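PDB 2XHS: nuclear hormone receptor FTZ-F1 from Drosophila melanogaster, which probably regulates transcription as an NR5A-class nuclear receptor, its ligand-binding domain docking a peptide from the partner protein Fushi tarazu. Local coordinates for residues E26-T29 with Q30-L34; C52-L55 with D56-F60; N118-S121 with L122-G126. One frame throughout, in Å; residues are numbered along the deposited sequence.

Contact 1: E26-T29 with Q30-L34; sequences EWQT and QLFAL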
loop_
_atom_site.group_PDB
_atom_site.type_symbol
_atom_site.label_atom_id
_atom_site.label_comp_id
_atom_site.label_asym_id
_atom_site.label_seq_id
_atom_site.Cartn_x
_atom_site.Cartn_y
_atom_site.Cartn_z
ATOM N N GLU A 26 -9.465 10.718 2.038
ATOM C CA GLU A 26 -10.143 10.146 0.925
ATOM C C GLU A 26 -10.126 8.654 1.052
ATOM O O GLU A 26 -11.071 7.985 0.716
ATOM C CB GLU A 26 -9.455 10.561 -0.338
ATOM C CG GLU A 26 -10.323 10.554 -1.515
ATOM C CD GLU A 26 -9.610 11.110 -2.686
ATOM O OE1 GLU A 26 -8.541 11.697 -2.479
ATOM O OE2 GLU A 26 -10.110 10.980 -3.815
ATOM N N TRP A 27 -9.025 8.124 1.524
ATOM C CA TRP A 27 -8.918 6.707 1.655
ATOM C C TRP A 27 -9.897 6.133 2.610
ATOM O O TRP A 27 -10.534 5.176 2.314
ATOM C CB TRP A 27 -7.553 6.394 2.193
ATOM C CG TRP A 27 -7.187 4.996 2.096
ATOM C CD1 TRP A 27 -6.609 4.398 1.053
ATOM C CD2 TRP A 27 -7.349 4.002 3.090
ATOM N NE1 TRP A 27 -6.394 3.092 1.316
ATOM C CE2 TRP A 27 -6.842 2.825 2.572
ATOM C CE3 TRP A 27 -7.871 3.998 4.371
ATOM C CZ2 TRP A 27 -6.839 1.663 3.277
ATOM C CZ3 TRP A 27 -7.879 2.851 5.054
ATOM C CH2 TRP A 27 -7.364 1.697 4.520
ATOM N N GLN A 28 -9.975 6.674 3.799
ATOM C CA GLN A 28 -10.949 6.214 4.751
ATOM C C GLN A 28 -12.340 6.508 4.270
ATOM O O GLN A 28 -13.245 5.760 4.506
ATOM C CB GLN A 28 -10.702 6.798 6.139
ATOM C CG GLN A 28 -11.867 6.632 7.097
ATOM C CD GLN A 28 -11.463 6.659 8.542
ATOM O OE1 GLN A 28 -12.171 7.188 9.392
ATOM N NE2 GLN A 28 -10.321 6.077 8.834
ATOM N N THR A 29 -12.530 7.633 3.623
ATOM C CA THR A 29 -13.851 7.940 3.169
ATOM C C THR A 29 -14.301 6.949 2.158
ATOM O O THR A 29 -15.393 6.453 2.211
ATOM C CB THR A 29 -13.882 9.257 2.493
ATOM O OG1 THR A 29 -13.336 10.225 3.367
ATOM C CG2 THR A 29 -15.256 9.628 2.229
ATOM N N GLN A 30 -13.437 6.673 1.217
ATOM C CA GLN A 30 -13.757 5.761 0.177
ATOM C C GLN A 30 -14.024 4.440 0.775
ATOM O O GLN A 30 -14.806 3.700 0.273
ATOM C CB GLN A 30 -12.585 5.618 -0.752
ATOM C CG GLN A 30 -12.696 6.378 -2.018
ATOM C CD GLN A 30 -11.439 6.282 -2.787
ATOM O OE1 GLN A 30 -10.624 5.416 -2.528
ATOM N NE2 GLN A 30 -11.248 7.179 -3.724
ATOM N N LEU A 31 -13.313 4.095 1.815
ATOM C CA LEU A 31 -13.482 2.785 2.355
ATOM C C LEU A 31 -14.818 2.518 2.961
ATOM O O LEU A 31 -15.441 1.547 2.654
ATOM C CB LEU A 31 -12.415 2.557 3.400
ATOM C CG LEU A 31 -12.383 1.130 3.865
ATOM C CD1 LEU A 31 -11.695 1.047 5.138
ATOM C CD2 LEU A 31 -13.777 0.777 4.038
ATOM N N PHE A 32 -15.227 3.349 3.884
ATOM C CA PHE A 32 -16.503 3.179 4.519
ATOM C C PHE A 32 -17.649 3.446 3.588
ATOM O O PHE A 32 -18.722 2.940 3.758
ATOM C CB PHE A 32 -16.548 3.943 5.818
ATOM C CG PHE A 32 -15.603 3.414 6.825
ATOM C CD1 PHE A 32 -15.915 2.336 7.575
ATOM C CD2 PHE A 32 -14.396 3.971 6.995
ATOM C CE1 PHE A 32 -15.061 1.856 8.469
ATOM C CE2 PHE A 32 -13.551 3.474 7.898
ATOM C CZ PHE A 32 -13.886 2.419 8.625
ATOM N N ALA A 33 -17.420 4.257 2.587
ATOM C CA ALA A 33 -18.465 4.527 1.642
ATOM C C ALA A 33 -18.865 3.297 0.888
ATOM O O ALA A 33 -20.020 3.049 0.686
ATOM C CB ALA A 33 -18.010 5.537 0.705
ATOM N N LEU A 34 -17.888 2.551 0.411
ATOM C CA LEU A 34 -18.143 1.325 -0.291
ATOM C C LEU A 34 -18.759 0.358 0.665
ATOM O O LEU A 34 -19.719 -0.294 0.369
ATOM C CB LEU A 34 -16.830 0.783 -0.814
ATOM C CG LEU A 34 -16.715 -0.420 -1.722
ATOM C CD1 LEU A 34 -15.472 -0.310 -2.443
ATOM C CD2 LEU A 34 -16.633 -1.592 -0.888
#
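The Phe32 ring turns an edge to Gln28: the peptide oxygen Gln28 O lies near the ring plane, 3.3 Å from Phe32 CD2, and the methylene Gln28 CG sits 3.7 Å from Phe32 CE2. On one face of the same ring Leu31 CD2 stands 4.2 Å above the plane, displaced toward the rim. The Gln28 amide is no stacking partner, since its plane makes 76° with that of the ring. Phe32 has CG beside its backbone N and anti to its carbonyl carbon (chi1 -66°), the setting that brings CD2 against the carbonyl one turn back. Trp27 meets Leu31 obliquely, with Trp27 CZ3 4.2 Å from Leu31 CD1, while its indole stacks on the ring of His99 from helix 77-102.

Along another flank, Glu26 and Gln30 run side by side in the same direction, their carboxylate and amide planes 68° apart. Glu26 OE2 and Gln30 NE2 remain 4.0 Å from each other, beyond hydrogen-bonding distance.

The backbone beneath is ordinary alpha helix, with four consecutive bonds from residue i+4 to residue i; the first, Gln30 N to Glu26 O, measures 2.8 Å. Thr29 adds a local bond of its own, OG1 to Arg25 O, one turn earlier. Leu34 packs on Leu50, Val54 and Gln57, setting helix 24-39 against helix 47-67 in the helical ligand-binding domain.

The hydrogen bonds across this contact are all main-chain ones. The side chains add apolar and edge contacts on the flanks, and the Glu26 carboxylate gains no bond from the Gln30 amide, so any influence of one on the other is probably a weak electrostatic one near the surface of the domain.

Contact 2: C52-L55 with D56-F60; sequences CKVL and DQNLF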
loop_
_atom_site.group_PDB
_atom_site.type_symbol
_atom_site.label_atom_id
_atom_site.label_comp_id
_atom_site.label_asym_id
_atom_site.label_seq_id
_atom_site.Cartn_x
_atom_site.Cartn_y
_atom_site.Cartn_z
ATOM N N CYS A 52 -12.567 -8.279 -1.064
ATOM C CA CYS A 52 -12.026 -8.200 -2.398
ATOM C C CYS A 52 -12.468 -6.967 -3.100
ATOM O O CYS A 52 -11.760 -6.442 -3.917
ATOM C CB CYS A 52 -12.386 -9.412 -3.209
ATOM S SG CYS A 52 -11.432 -10.813 -2.873
ATOM N N LYS A 53 -13.678 -6.540 -2.825
ATOM C CA LYS A 53 -14.196 -5.346 -3.416
ATOM C C LYS A 53 -13.428 -4.160 -2.969
ATOM O O LYS A 53 -13.184 -3.254 -3.712
ATOM C CB LYS A 53 -15.652 -5.197 -3.065
ATOM C CG LYS A 53 -16.535 -5.528 -4.204
ATOM C CD LYS A 53 -17.952 -5.270 -3.918
ATOM C CE LYS A 53 -18.668 -6.534 -3.624
ATOM N NZ LYS A 53 -20.108 -6.353 -3.801
ATOM N N VAL A 54 -13.092 -4.155 -1.700
ATOM C CA VAL A 54 -12.337 -3.089 -1.117
ATOM C C VAL A 54 -10.981 -3.052 -1.716
ATOM O O VAL A 54 -10.513 -2.028 -2.106
ATOM C CB VAL A 54 -12.177 -3.329 0.353
ATOM C CG1 VAL A 54 -11.340 -2.294 0.946
ATOM C CG2 VAL A 54 -13.477 -3.301 0.995
ATOM N N LEU A 55 -10.357 -4.199 -1.806
ATOM C CA LEU A 55 -9.046 -4.318 -2.364
ATOM C C LEU A 55 -9.038 -3.909 -3.791
ATOM O O LEU A 55 -8.127 -3.301 -4.255
ATOM C CB LEU A 55 -8.594 -5.746 -2.274
ATOM C CG LEU A 55 -8.339 -6.308 -0.906
ATOM C CD1 LEU A 55 -8.097 -7.733 -1.039
ATOM C CD2 LEU A 55 -7.173 -5.665 -0.323
ATOM N N ASP A 56 -10.075 -4.249 -4.504
ATOM C CA ASP A 56 -10.135 -3.865 -5.868
ATOM C C ASP A 56 -10.116 -2.373 -5.942
ATOM O O ASP A 56 -9.420 -1.802 -6.722
ATOM C CB ASP A 56 -11.418 -4.391 -6.483
ATOM C CG ASP A 56 -11.369 -4.430 -7.978
ATOM O OD1 ASP A 56 -10.331 -4.780 -8.495
ATOM O OD2 ASP A 56 -12.349 -4.101 -8.639
ATOM N N GLN A 57 -10.894 -1.724 -5.124
ATOM C CA GLN A 57 -10.947 -0.294 -5.153
ATOM C C GLN A 57 -9.620 0.277 -4.798
ATOM O O GLN A 57 -9.196 1.252 -5.336
ATOM C CB GLN A 57 -11.968 0.167 -4.151
ATOM C CG GLN A 57 -12.232 1.629 -4.120
ATOM C CD GLN A 57 -13.201 2.008 -3.043
ATOM O OE1 GLN A 57 -13.038 1.642 -1.897
ATOM N NE2 GLN A 57 -14.216 2.746 -3.407
ATOM N N ASN A 58 -8.959 -0.344 -3.857
ATOM C CA ASN A 58 -7.709 0.161 -3.377
ATOM C C ASN A 58 -6.738 0.186 -4.483
ATOM O O ASN A 58 -5.947 1.071 -4.611
ATOM C CB ASN A 58 -7.163 -0.744 -2.302
ATOM C CG ASN A 58 -7.767 -0.482 -0.989
ATOM O OD1 ASN A 58 -8.500 0.453 -0.830
ATOM N ND2 ASN A 58 -7.444 -1.288 -0.028
ATOM N N LEU A 59 -6.800 -0.830 -5.293
ATOM C CA LEU A 59 -5.888 -0.944 -6.379
ATOM C C LEU A 59 -6.058 0.178 -7.330
ATOM O O LEU A 59 -5.115 0.682 -7.840
ATOM C CB LEU A 59 -6.125 -2.239 -7.090
ATOM C CG LEU A 59 -5.621 -3.426 -6.324
ATOM C CD1 LEU A 59 -5.883 -4.636 -7.102
ATOM C CD2 LEU A 59 -4.188 -3.267 -6.151
ATOM N N PHE A 60 -7.277 0.566 -7.590
ATOM C CA PHE A 60 -7.516 1.620 -8.521
ATOM C C PHE A 60 -6.899 2.863 -8.014
ATOM O O PHE A 60 -6.309 3.614 -8.739
ATOM C CB PHE A 60 -8.989 1.858 -8.623
ATOM C CG PHE A 60 -9.674 0.955 -9.555
ATOM C CD1 PHE A 60 -9.640 1.176 -10.883
ATOM C CD2 PHE A 60 -10.386 -0.102 -9.095
ATOM C CE1 PHE A 60 -10.285 0.361 -11.720
ATOM C CE2 PHE A 60 -11.032 -0.904 -9.948
ATOM C CZ PHE A 60 -10.974 -0.675 -11.255
#
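Leu55, Asp56 and Val54 lie at the middle of this helical turn, which is held chiefly by backbone bonds. Leu55 O accepts the N-H of Leu59 at 3.0 Å, while the Leu55 side chain comes no nearer than 4.4 Å, from CD2 to Asn58 ND2. Asp56 N donates to Cys52 O at 2.8 Å. With CG anti to the backbone N (chi1 -161°), the Asp56 carboxylate leads away from this turn, and its OD1 accepts a hydrogen bond from Leu235 N.

Val54 is met by Asn58 at two levels. Asn58 N donates to Val54 O at 2.9 Å, lying in the carbonyl plane with an N-H...O angle of 148°. Beside this bond the two side chains run alongside each other, pointing the same way, Val54 CG1 coming within 4.1 Å of Asn58 ND2. The Asn58 side chain also touches Trp27 of helix 24-39 and Leu92 of helix 77-102. An alanine in place of Asn58 would keep the backbone bond, but would probably leave Val54 CG1 without its amide neighbour and open a gap beside Trp27 and Leu92.

A peptide resting on Phe60 beside the C-terminal helix 234-240 is consistent with the coactivator-binding (AF-2) groove of nuclear-receptor ligand-binding domains. Helix 47-67 lies against three helices: Asn58 meets 24-39, Leu55 packs on Leu92 of 77-102, and Leu59 packs on Leu234 and Leu235 of 234-240, which the Asp56 bond ties to it.

Contact 3: N118-S121 with L122-G126; sequences NLMS and LGLLG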
loop_
_atom_site.group_PDB
_atom_site.type_symbol
_atom_site.label_atom_id
_atom_site.label_comp_id
_atom_site.label_asym_id
_atom_site.label_seq_id
_atom_site.Cartn_x
_atom_site.Cartn_y
_atom_site.Cartn_z
ATOM N N ASN A 118 -14.033 -7.662 9.054
ATOM C CA ASN A 118 -12.716 -7.676 9.607
ATOM C C ASN A 118 -11.850 -6.821 8.772
ATOM O O ASN A 118 -11.393 -7.224 7.758
ATOM C CB ASN A 118 -12.185 -9.079 9.550
ATOM C CG ASN A 118 -10.905 -9.237 10.255
ATOM O OD1 ASN A 118 -10.721 -8.717 11.313
ATOM N ND2 ASN A 118 -10.005 -9.956 9.673
ATOM N N LEU A 119 -11.650 -5.606 9.225
ATOM C CA LEU A 119 -10.838 -4.609 8.575
ATOM C C LEU A 119 -9.415 -5.045 8.532
ATOM O O LEU A 119 -8.701 -4.768 7.626
ATOM C CB LEU A 119 -10.943 -3.298 9.317
ATOM C CG LEU A 119 -12.261 -2.579 9.203
ATOM C CD1 LEU A 119 -12.405 -1.630 10.316
ATOM C CD2 LEU A 119 -12.251 -1.836 7.940
HETATM N N MSE A 120 -9.035 -5.754 9.560
HETATM C CA MSE A 120 -7.716 -6.248 9.777
HETATM C C MSE A 120 -7.323 -7.187 8.677
HETATM O O MSE A 120 -6.182 -7.299 8.347
HETATM C CB MSE A 120 -7.711 -6.945 11.122
HETATM C CG MSE A 120 -6.413 -7.491 11.599
HETATM SE SE MSE A 120 -5.080 -6.230 11.759
HETATM C CE MSE A 120 -3.733 -7.399 12.288
ATOM N N SER A 121 -8.306 -7.847 8.110
ATOM C CA SER A 121 -8.135 -8.768 7.003
ATOM C C SER A 121 -7.589 -8.074 5.820
ATOM O O SER A 121 -6.762 -8.576 5.132
ATOM C CB SER A 121 -9.472 -9.304 6.596
ATOM O OG SER A 121 -9.770 -10.436 7.346
ATOM N N LEU A 122 -8.032 -6.864 5.629
ATOM C CA LEU A 122 -7.682 -6.103 4.491
ATOM C C LEU A 122 -6.218 -5.981 4.448
ATOM O O LEU A 122 -5.655 -5.849 3.413
ATOM C CB LEU A 122 -8.257 -4.731 4.643
ATOM C CG LEU A 122 -9.622 -4.653 4.049
ATOM C CD1 LEU A 122 -10.125 -3.294 4.224
ATOM C CD2 LEU A 122 -9.494 -4.992 2.616
ATOM N N GLY A 123 -5.577 -5.990 5.577
ATOM C CA GLY A 123 -4.158 -5.802 5.557
ATOM C C GLY A 123 -3.432 -7.088 5.635
ATOM O O GLY A 123 -2.242 -7.115 5.615
ATOM N N LEU A 124 -4.165 -8.163 5.790
ATOM C CA LEU A 124 -3.545 -9.447 5.850
ATOM C C LEU A 124 -3.829 -10.141 4.579
ATOM O O LEU A 124 -3.317 -11.184 4.328
ATOM C CB LEU A 124 -4.078 -10.249 7.015
ATOM C CG LEU A 124 -3.785 -9.616 8.363
ATOM C CD1 LEU A 124 -4.616 -10.214 9.406
ATOM C CD2 LEU A 124 -2.367 -9.782 8.695
ATOM N N LEU A 125 -4.649 -9.521 3.763
ATOM C CA LEU A 125 -5.022 -10.055 2.494
ATOM C C LEU A 125 -5.726 -11.354 2.650
ATOM O O LEU A 125 -5.622 -12.198 1.817
ATOM C CB LEU A 125 -3.804 -10.259 1.643
ATOM C CG LEU A 125 -2.901 -9.061 1.459
ATOM C CD1 LEU A 125 -2.153 -9.190 0.201
ATOM C CD2 LEU A 125 -3.698 -7.847 1.417
ATOM N N GLY A 126 -6.477 -11.487 3.721
ATOM C CA GLY A 126 -7.262 -12.666 3.976
ATOM C C GLY A 126 -6.608 -13.794 4.707
ATOM O O GLY A 126 -7.226 -14.788 4.947
#
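A run of overlapping turns with 3-10-type i+3 bonds spans residues 118-124, in the loop that follows the two-stranded hairpin of the nuclear-receptor ligand-binding domain and leads toward helix 135-143; the chain turns off at 125-126. The backbone bonds are mostly i+3 to i. After Ser121 N to Asn118 O, Leu122 N reaches Leu119 O at 3.0 Å, Gly123 N reaches Met120 O at 3.1 Å, and Leu124 N reaches Ser121 O at 2.7 Å. The last three donors stand well above the carbonyl planes, by 58° in the first of them, so none lies on a lone pair.

Met120, present as selenomethionine, bends at chi2 (59°), and Leu124 crosses it at a slant, with Met120 CG 3.9 Å from Leu124 CD1. Phe134 touches both of them. Leu122 packs on Met51, Val54 and Leu55 of helix 47-67. Met120 is also tied to Asp107 by backbone hydrogen bonding, which fastens the loop beside the hairpin.

Ser121 O is the gathering point, collecting the N-H groups of Leu124 and Gly126, with a weak bond from Leu125 N besides. The left-handed backbone of Leu125 (phi 62°) ends the run of turns and brings Gly126 N round to Ser121 O, 3.2 Å away, where it arrives from the face of the carbonyl plane opposite to Leu124 N.

In the fold
The three contacts come in series along the chain and sit on three neighbouring elements of the helical domain: contact 1 on helix 24-39, contact 2 on the next helix, 47-67, and contact 3 in the loop after strand 116-118. Centres of contacts 1 and 2 are 11 Å apart, those of 2 and 3 about 12 Å, and those of 1 and 3 about 15 Å. They touch pairwise: 1 and 2 through Leu34 and Gln57, 2 and 3 through Val54 and Leu122, and 1 and 3 through Leu31 CD1 and Leu119 CD2 (4.1 Å). Locally bonded turns thus meet by side-chain packing, joining the hairpin region to the helix whose Phe60 packs on the bound peptide.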